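Local coordinates for protein aminoglycoside 6-adenylyltransferase (Bacillus subtilis, PDB 2PBE) that transfers the adenylyl group of ATP to O-6 of streptomycin or streptidine, GTP also serving with streptomycin, and so gives streptomycin resistance, at residues K254-V259 against Y265-Y270; K147-R152 against M196-A201; C158-M163 against R189-R194. All blocks are in the same frame, centred on the assembly; numbering follows the deposited sequence.

Contact 1 (K254-V259 against Y265-Y270); sequences KYSKAV and YKYPDY
The phenol ring of Tyr267 meets Ser256 at its edge, where OG lies close to the ring plane and 3.3 Å from CE1. Lys257, the next residue along the helix, comes at the same ring obliquely, with CG 3.5 Å from CE1. Beyond CG its chain is fully extended and runs on past the phenol end, so that CE of Lys257 lies 3.8 Å from OH of Tyr267; the aliphatic part of the lysine does the touching. The ring reaches the helix because Tyr267 holds CG anti to its backbone nitrogen (chi1 -175°), which throws the side chain from the loop across to the last turns of helix 238-263.

No direct hydrogen bond joins the two segments. A water instead spans the gap, donating to OG of Ser256 at 3.2 Å and to OH of Tyr267 at 3.0 Å. Both hydroxyls have protein partners as well: Ser256 OG is bonded to the carbonyls of Phe252 and Arg253 in its own helix, and Tyr267 OH to the carboxylate of Asp271.

Here the loop that follows helix 238-263 doubles back along the helix it has just left, with an aromatic side chain meeting the helix by its edge and obliquely. This is the loop that joins two consecutive helices, 238-263 and the C-terminal 270-283.

Contact 2 (K147-R152 against M196-A201); sequences KRPTAR and MAWHIA
From Lys147 to Pro149 the chain runs extended past helix 177-204, closest at Lys147 and Ala201, whose CA atoms are 6.2 Å apart. The side-chain contact is made a turn earlier on that helix, by Trp198, with the pyrrolidine ring of Pro149 laid over one face of the indole. CB of Pro149 sits almost exactly above the six-membered ring of Trp198, 3.5 Å from its centroid and just 5° off the ring normal, which makes a CH-pi contact. The rest of the proline follows the indole back toward its root: CG is 3.7 Å from CD2 of Trp198, and CD of Pro149 is 3.8 Å from CG of Trp198. Trp198 can offer this face because its CG stands anti to the carbonyl carbon (chi1 -79°), swinging the indole off the helix toward the loop.

At the pyrrole side, the carbonyl oxygen of Lys147 approaches NE1 of Trp198 to 3.3 Å, but the angle is too poor for a hydrogen bond. The lysine side chain itself turns away and curls back over its own loop, where NZ donates to Arg148 O at 2.8 Å, tilted 32° from the carbonyl plane. Away from the indole, Tyr265 OH bonds to Pro149 O. Leu263 of helix 238-263 also packs on Pro149.

Thr150 then takes the N-cap position of helix 151-173, its OG1 bonded to Glu153 N. The whole is a CH-pi contact of a proline over an indole face, at the passage from strand 145-146, outermost in the sheet within this chain, into the helical part of the fold.

Contact 3 (C158-M163 against R189-R194); sequences CNEFWM and RPNLLR
Phe161 and Asn191 meet where helices 151-173 and 177-204 run side by side as a helical hairpin, roughly antiparallel at 149°; the axes of segments 158-163 and 189-194 come within 9.2 Å. Their CA atoms, those of Phe161 and Asn191, are 6.0 Å from each other and mark the nearest approach of the two backbones.

Glu160 flanks Asn191 on the partly exposed side. Its chain leaves the helix toward the partner, then bends at chi2 (69°) and lies alongside the amide end of Asn191, the two side chains crossing at about a right angle. No hydrogen bond passes between the segments.

Phe161 carries the apolar half. With CG anti to the backbone nitrogen (chi1 179°), its ring lies along the flank of the interface and receives Asn191 at its edge, CD1 being 4.2 Å from CB of Asn191. Phe252 of helix 238-263 stacks on Phe161, and Leu251 of that helix packs on Leu192; a third helix therefore closes over the apolar side of the pair. Successive residues of the second helix touch neighbouring atoms of the one ring, for CE1 of Phe161 lies 4.3 Å from CB of Leu192, which approaches obliquely.

Overall arrangement
Contact 1 lies on the same side of the chain's centre as each of the others, and all three sit in the largely helical part of the chain beside the mixed sheet, with centres about 11 to 13 Å apart. Contacts 2 and 3 share helices 151-173 and 177-204, and contact 3 is nested within the loop that contact 2 closes: one ties the open end of the hairpin, the other its middle. Contact 1 comes later in the chain, at the end of helix 238-263, and its loop touches both others. Tyr265 reaches contact 2, and Pro268 and Tyr270 pack on Cys158 of contact 3. The C-terminal connection thus packs against the hairpin near its open end and middle.

Contact 1 (K254-V259 against Y265-Y270)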
# COMPACT_ATOMS: atom_id res chain seq x y z
N LYS A 254 7.79 18.34 0.54
CA LYS A 254 8.31 17.67 1.71
C LYS A 254 8.79 16.24 1.40
O LYS A 254 9.97 15.93 1.58
CB LYS A 254 7.23 17.64 2.79
CG LYS A 254 7.70 17.05 4.11
CD LYS A 254 6.71 17.28 5.24
CE LYS A 254 7.19 16.55 6.49
NZ LYS A 254 6.29 16.71 7.66
N TYR A 255 7.90 15.39 0.90
CA TYR A 255 8.28 14.01 0.62
C TYR A 255 9.16 13.74 -0.58
O TYR A 255 9.96 12.80 -0.56
CB TYR A 255 7.02 13.15 0.60
CG TYR A 255 6.43 13.14 1.99
CD1 TYR A 255 7.12 12.50 3.06
CD2 TYR A 255 5.26 13.88 2.30
CE1 TYR A 255 6.67 12.62 4.41
CE2 TYR A 255 4.79 14.00 3.66
CZ TYR A 255 5.51 13.37 4.71
OH TYR A 255 5.11 13.53 6.03
N SER A 256 9.04 14.56 -1.63
CA SER A 256 9.88 14.36 -2.80
C SER A 256 11.28 14.84 -2.45
O SER A 256 12.27 14.29 -2.93
CB SER A 256 9.34 15.13 -4.01
OG SER A 256 9.27 16.51 -3.74
N LYS A 257 11.37 15.87 -1.60
CA LYS A 257 12.67 16.37 -1.15
C LYS A 257 13.30 15.30 -0.27
O LYS A 257 14.48 14.97 -0.41
CB LYS A 257 12.51 17.67 -0.35
CG LYS A 257 12.29 18.88 -1.25
CD LYS A 257 12.00 20.15 -0.48
CE LYS A 257 11.71 21.31 -1.45
NZ LYS A 257 11.36 22.57 -0.76
N ALA A 258 12.49 14.73 0.62
CA ALA A 258 12.95 13.68 1.51
C ALA A 258 13.46 12.46 0.76
O ALA A 258 14.52 11.90 1.08
CB ALA A 258 11.82 13.29 2.41
N VAL A 259 12.70 12.04 -0.25
CA VAL A 259 13.06 10.87 -1.06
C VAL A 259 14.26 11.14 -1.96
O VAL A 259 15.20 10.35 -2.01
CB VAL A 259 11.85 10.42 -1.92
CG1 VAL A 259 12.28 9.41 -2.96
CG2 VAL A 259 10.77 9.81 -1.03
N TYR A 265 18.90 11.48 -5.75
CA TYR A 265 18.38 11.73 -7.08
C TYR A 265 18.23 13.23 -7.24
O TYR A 265 18.08 13.94 -6.25
CB TYR A 265 17.01 11.06 -7.27
CG TYR A 265 17.03 9.54 -7.26
CD1 TYR A 265 18.19 8.80 -7.61
CD2 TYR A 265 15.85 8.82 -6.93
CE1 TYR A 265 18.18 7.39 -7.63
CE2 TYR A 265 15.83 7.39 -6.94
CZ TYR A 265 17.00 6.69 -7.29
OH TYR A 265 17.00 5.32 -7.29
N LYS A 266 18.28 13.72 -8.48
CA LYS A 266 18.14 15.15 -8.72
C LYS A 266 16.72 15.62 -8.40
O LYS A 266 15.73 15.02 -8.83
CB LYS A 266 18.45 15.50 -10.18
CG LYS A 266 18.35 17.00 -10.50
CD LYS A 266 18.75 17.36 -11.94
CE LYS A 266 17.68 16.96 -12.95
NZ LYS A 266 18.02 17.44 -14.32
N TYR A 267 16.62 16.70 -7.61
CA TYR A 267 15.32 17.26 -7.29
C TYR A 267 14.89 18.00 -8.57
O TYR A 267 15.63 18.83 -9.08
CB TYR A 267 15.42 18.23 -6.13
CG TYR A 267 14.08 18.73 -5.70
CD1 TYR A 267 13.17 17.87 -5.01
CD2 TYR A 267 13.66 20.04 -6.02
CE1 TYR A 267 11.87 18.32 -4.66
CE2 TYR A 267 12.37 20.51 -5.67
CZ TYR A 267 11.47 19.65 -5.00
OH TYR A 267 10.20 20.09 -4.70
N PRO A 268 13.71 17.68 -9.10
CA PRO A 268 13.26 18.36 -10.32
C PRO A 268 13.01 19.84 -10.14
O PRO A 268 13.02 20.35 -9.03
CB PRO A 268 11.98 17.62 -10.67
CG PRO A 268 12.16 16.28 -10.04
CD PRO A 268 12.76 16.63 -8.72
N ASP A 269 12.76 20.52 -11.26
CA ASP A 269 12.48 21.94 -11.23
C ASP A 269 11.00 22.19 -11.46
O ASP A 269 10.56 23.35 -11.57
CB ASP A 269 13.32 22.70 -12.27
CG ASP A 269 13.10 22.20 -13.69
OD1 ASP A 269 11.94 22.04 -14.11
OD2 ASP A 269 14.09 21.96 -14.41
N TYR A 270 10.23 21.10 -11.53
CA TYR A 270 8.80 21.20 -11.73
C TYR A 270 8.16 21.98 -10.60
O TYR A 270 7.24 22.76 -10.83
CB TYR A 270 8.17 19.82 -11.81
CG TYR A 270 8.87 18.86 -12.75
CD1 TYR A 270 9.30 19.27 -14.03
CD2 TYR A 270 9.05 17.50 -12.39
CE1 TYR A 270 9.89 18.34 -14.95
CE2 TYR A 270 9.63 16.56 -13.28
CZ TYR A 270 10.05 16.98 -14.57
OH TYR A 270 10.59 16.08 -15.47
O HOH W 1 8.58 18.15 -6.37

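Contact 2 (K147-R152 against M196-A201)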
# COMPACT_ATOMS: atom_id res chain seq x y z
N LYS A 147 7.78 0.35 -4.42
CA LYS A 147 9.12 -0.18 -4.16
C LYS A 147 10.08 0.97 -4.44
O LYS A 147 9.68 1.96 -5.04
CB LYS A 147 9.43 -1.36 -5.08
CG LYS A 147 9.13 -1.13 -6.54
CD LYS A 147 9.84 -2.16 -7.41
CE LYS A 147 11.33 -1.82 -7.53
NZ LYS A 147 11.55 -0.46 -8.14
N ARG A 148 11.33 0.85 -3.98
CA ARG A 148 12.32 1.93 -4.16
C ARG A 148 12.31 2.45 -5.60
O ARG A 148 12.54 1.69 -6.56
CB ARG A 148 13.74 1.46 -3.79
CG ARG A 148 14.72 2.64 -3.49
CD ARG A 148 16.16 2.30 -3.89
NE ARG A 148 16.15 1.89 -5.30
CZ ARG A 148 17.15 2.02 -6.17
NH1 ARG A 148 18.30 2.57 -5.79
NH2 ARG A 148 16.99 1.64 -7.43
N PRO A 149 12.06 3.75 -5.78
CA PRO A 149 12.03 4.26 -7.14
C PRO A 149 13.41 4.39 -7.74
O PRO A 149 14.40 4.51 -7.01
CB PRO A 149 11.36 5.62 -6.98
CG PRO A 149 11.85 6.07 -5.65
CD PRO A 149 11.72 4.81 -4.81
N THR A 150 13.46 4.32 -9.06
CA THR A 150 14.71 4.50 -9.77
C THR A 150 14.68 6.01 -10.01
O THR A 150 13.63 6.64 -9.81
CB THR A 150 14.70 3.77 -11.12
OG1 THR A 150 13.64 4.28 -11.94
CG2 THR A 150 14.47 2.29 -10.91
N ALA A 151 15.82 6.58 -10.39
CA ALA A 151 15.89 8.03 -10.63
C ALA A 151 14.80 8.47 -11.59
O ALA A 151 14.15 9.52 -11.41
CB ALA A 151 17.26 8.39 -11.18
N ARG A 152 14.57 7.65 -12.61
CA ARG A 152 13.58 7.93 -13.62
C ARG A 152 12.14 7.83 -13.09
O ARG A 152 11.32 8.70 -13.34
CB ARG A 152 13.77 6.98 -14.79
CG ARG A 152 12.83 7.20 -15.92
CD ARG A 152 13.26 6.38 -17.10
NE ARG A 152 12.36 6.63 -18.22
CZ ARG A 152 12.43 6.01 -19.38
NH1 ARG A 152 13.36 5.08 -19.59
NH2 ARG A 152 11.56 6.30 -20.34
N MSE A 196 4.72 9.49 -0.76
CA MSE A 196 4.77 9.20 0.66
C MSE A 196 5.08 7.72 0.88
O MSE A 196 5.82 7.36 1.80
CB MSE A 196 3.44 9.58 1.31
CG MSE A 196 3.19 11.07 1.31
SE MSE A 196 1.43 11.64 1.98
CE MSE A 196 1.76 11.80 3.88
N ALA A 197 4.53 6.87 0.02
CA ALA A 197 4.77 5.44 0.13
C ALA A 197 6.24 5.15 -0.15
O ALA A 197 6.86 4.33 0.53
CB ALA A 197 3.89 4.68 -0.83
N TRP A 198 6.80 5.85 -1.14
CA TRP A 198 8.21 5.65 -1.50
C TRP A 198 9.10 6.07 -0.33
O TRP A 198 10.20 5.53 -0.13
CB TRP A 198 8.58 6.47 -2.74
CG TRP A 198 8.16 5.87 -4.08
CD1 TRP A 198 7.76 4.58 -4.32
CD2 TRP A 198 8.19 6.52 -5.36
NE1 TRP A 198 7.56 4.38 -5.66
CE2 TRP A 198 7.81 5.55 -6.33
CE3 TRP A 198 8.52 7.83 -5.79
CZ2 TRP A 198 7.74 5.84 -7.73
CZ3 TRP A 198 8.45 8.13 -7.18
CH2 TRP A 198 8.06 7.13 -8.13
N HIS A 199 8.63 7.05 0.43
CA HIS A 199 9.38 7.51 1.59
C HIS A 199 9.36 6.40 2.66
O HIS A 199 10.38 6.07 3.24
CB HIS A 199 8.75 8.78 2.14
CG HIS A 199 9.42 9.31 3.37
ND1 HIS A 199 10.75 9.68 3.38
CD2 HIS A 199 8.96 9.50 4.63
CE1 HIS A 199 11.07 10.07 4.60
NE2 HIS A 199 10.01 9.97 5.37
N ILE A 200 8.18 5.81 2.89
CA ILE A 200 8.02 4.76 3.90
C ILE A 200 8.90 3.58 3.46
O ILE A 200 9.63 2.96 4.25
CB ILE A 200 6.50 4.32 4.01
CG1 ILE A 200 5.61 5.46 4.53
CG2 ILE A 200 6.38 3.13 4.93
CD1 ILE A 200 6.01 6.03 5.93
N ALA A 201 8.84 3.29 2.16
CA ALA A 201 9.66 2.22 1.57
C ALA A 201 11.16 2.45 1.76
O ALA A 201 11.96 1.51 1.76
CB ALA A 201 9.35 2.09 0.12

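Contact 3 (C158-M163 against R189-R194)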
# COMPACT_ATOMS: atom_id res chain seq x y z
N CYS A 158 7.09 13.09 -10.08
CA CYS A 158 7.08 14.53 -9.91
C CYS A 158 6.52 15.20 -11.16
O CYS A 158 5.77 16.17 -11.08
CB CYS A 158 8.48 15.05 -9.62
SG CYS A 158 9.18 14.46 -8.07
N ASN A 159 6.89 14.66 -12.32
CA ASN A 159 6.43 15.21 -13.59
C ASN A 159 4.91 15.17 -13.64
O ASN A 159 4.26 16.18 -13.84
CB ASN A 159 7.04 14.41 -14.74
CG ASN A 159 6.91 15.10 -16.07
OD1 ASN A 159 7.87 15.70 -16.58
ND2 ASN A 159 5.73 15.04 -16.65
N GLU A 160 4.35 13.99 -13.40
CA GLU A 160 2.91 13.80 -13.42
C GLU A 160 2.21 14.65 -12.38
O GLU A 160 1.19 15.30 -12.66
CB GLU A 160 2.57 12.32 -13.17
CG GLU A 160 1.08 11.98 -13.23
CD GLU A 160 0.48 12.08 -14.63
OE1 GLU A 160 -0.70 11.68 -14.80
OE2 GLU A 160 1.17 12.55 -15.56
N PHE A 161 2.75 14.64 -11.17
CA PHE A 161 2.18 15.42 -10.08
C PHE A 161 1.98 16.88 -10.47
O PHE A 161 0.87 17.38 -10.50
CB PHE A 161 3.09 15.40 -8.86
CG PHE A 161 2.56 16.21 -7.71
CD1 PHE A 161 1.58 15.67 -6.87
CD2 PHE A 161 3.01 17.53 -7.48
CE1 PHE A 161 1.03 16.42 -5.81
CE2 PHE A 161 2.47 18.30 -6.42
CZ PHE A 161 1.47 17.73 -5.58
N TRP A 162 3.08 17.56 -10.77
CA TRP A 162 3.01 18.96 -11.12
C TRP A 162 2.28 19.26 -12.42
O TRP A 162 1.58 20.27 -12.51
CB TRP A 162 4.41 19.56 -11.14
CG TRP A 162 5.06 19.49 -9.79
CD1 TRP A 162 5.95 18.55 -9.36
CD2 TRP A 162 4.82 20.36 -8.69
NE1 TRP A 162 6.28 18.77 -8.04
CE2 TRP A 162 5.61 19.87 -7.60
CE3 TRP A 162 4.01 21.50 -8.50
CZ2 TRP A 162 5.62 20.49 -6.32
CZ3 TRP A 162 4.02 22.14 -7.20
CH2 TRP A 162 4.83 21.61 -6.13
N MSE A 163 2.41 18.39 -13.41
CA MSE A 163 1.73 18.63 -14.67
C MSE A 163 0.23 18.58 -14.52
O MSE A 163 -0.46 19.54 -14.87
CB MSE A 163 2.18 17.64 -15.74
CG MSE A 163 1.55 17.89 -17.13
SE MSE A 163 1.95 19.65 -17.93
CE MSE A 163 3.54 19.24 -18.98
N ARG A 189 -3.45 13.95 -5.81
CA ARG A 189 -3.33 13.34 -4.49
C ARG A 189 -2.79 11.91 -4.57
O ARG A 189 -1.98 11.50 -3.74
CB ARG A 189 -4.67 13.34 -3.74
CG ARG A 189 -4.53 12.92 -2.29
CD ARG A 189 -5.86 12.85 -1.55
NE ARG A 189 -6.50 14.15 -1.38
CZ ARG A 189 -7.61 14.53 -2.01
NH1 ARG A 189 -8.21 13.71 -2.86
NH2 ARG A 189 -8.13 15.73 -1.77
N PRO A 190 -3.24 11.11 -5.56
CA PRO A 190 -2.69 9.75 -5.61
C PRO A 190 -1.18 9.71 -5.82
O PRO A 190 -0.51 8.77 -5.38
CB PRO A 190 -3.47 9.11 -6.76
CG PRO A 190 -4.82 9.75 -6.62
CD PRO A 190 -4.46 11.20 -6.39
N ASN A 191 -0.62 10.73 -6.47
CA ASN A 191 0.83 10.74 -6.66
C ASN A 191 1.53 11.20 -5.38
O ASN A 191 2.62 10.76 -5.07
CB ASN A 191 1.24 11.59 -7.86
CG ASN A 191 1.19 10.81 -9.17
OD1 ASN A 191 0.18 10.81 -9.87
ND2 ASN A 191 2.27 10.13 -9.49
N LEU A 192 0.88 12.07 -4.62
CA LEU A 192 1.43 12.52 -3.35
C LEU A 192 1.57 11.26 -2.48
O LEU A 192 2.58 11.06 -1.80
CB LEU A 192 0.48 13.52 -2.69
CG LEU A 192 0.65 13.75 -1.19
CD1 LEU A 192 2.07 14.26 -0.88
CD2 LEU A 192 -0.39 14.75 -0.70
N LEU A 193 0.55 10.41 -2.55
CA LEU A 193 0.53 9.16 -1.79
C LEU A 193 1.66 8.22 -2.19
O LEU A 193 2.25 7.57 -1.33
CB LEU A 193 -0.80 8.46 -2.00
CG LEU A 193 -1.98 8.77 -1.10
CD1 LEU A 193 -3.09 7.81 -1.45
CD2 LEU A 193 -1.59 8.59 0.36
N ARG A 194 1.93 8.13 -3.49
CA ARG A 194 3.00 7.27 -3.98
C ARG A 194 4.30 7.80 -3.43
O ARG A 194 5.14 7.04 -2.98
CB ARG A 194 3.07 7.29 -5.51
CG ARG A 194 4.14 6.38 -6.09
CD ARG A 194 4.13 6.44 -7.60
NE ARG A 194 2.82 6.11 -8.17
CZ ARG A 194 2.39 4.86 -8.36
NH1 ARG A 194 3.17 3.82 -8.04
NH2 ARG A 194 1.18 4.67 -8.87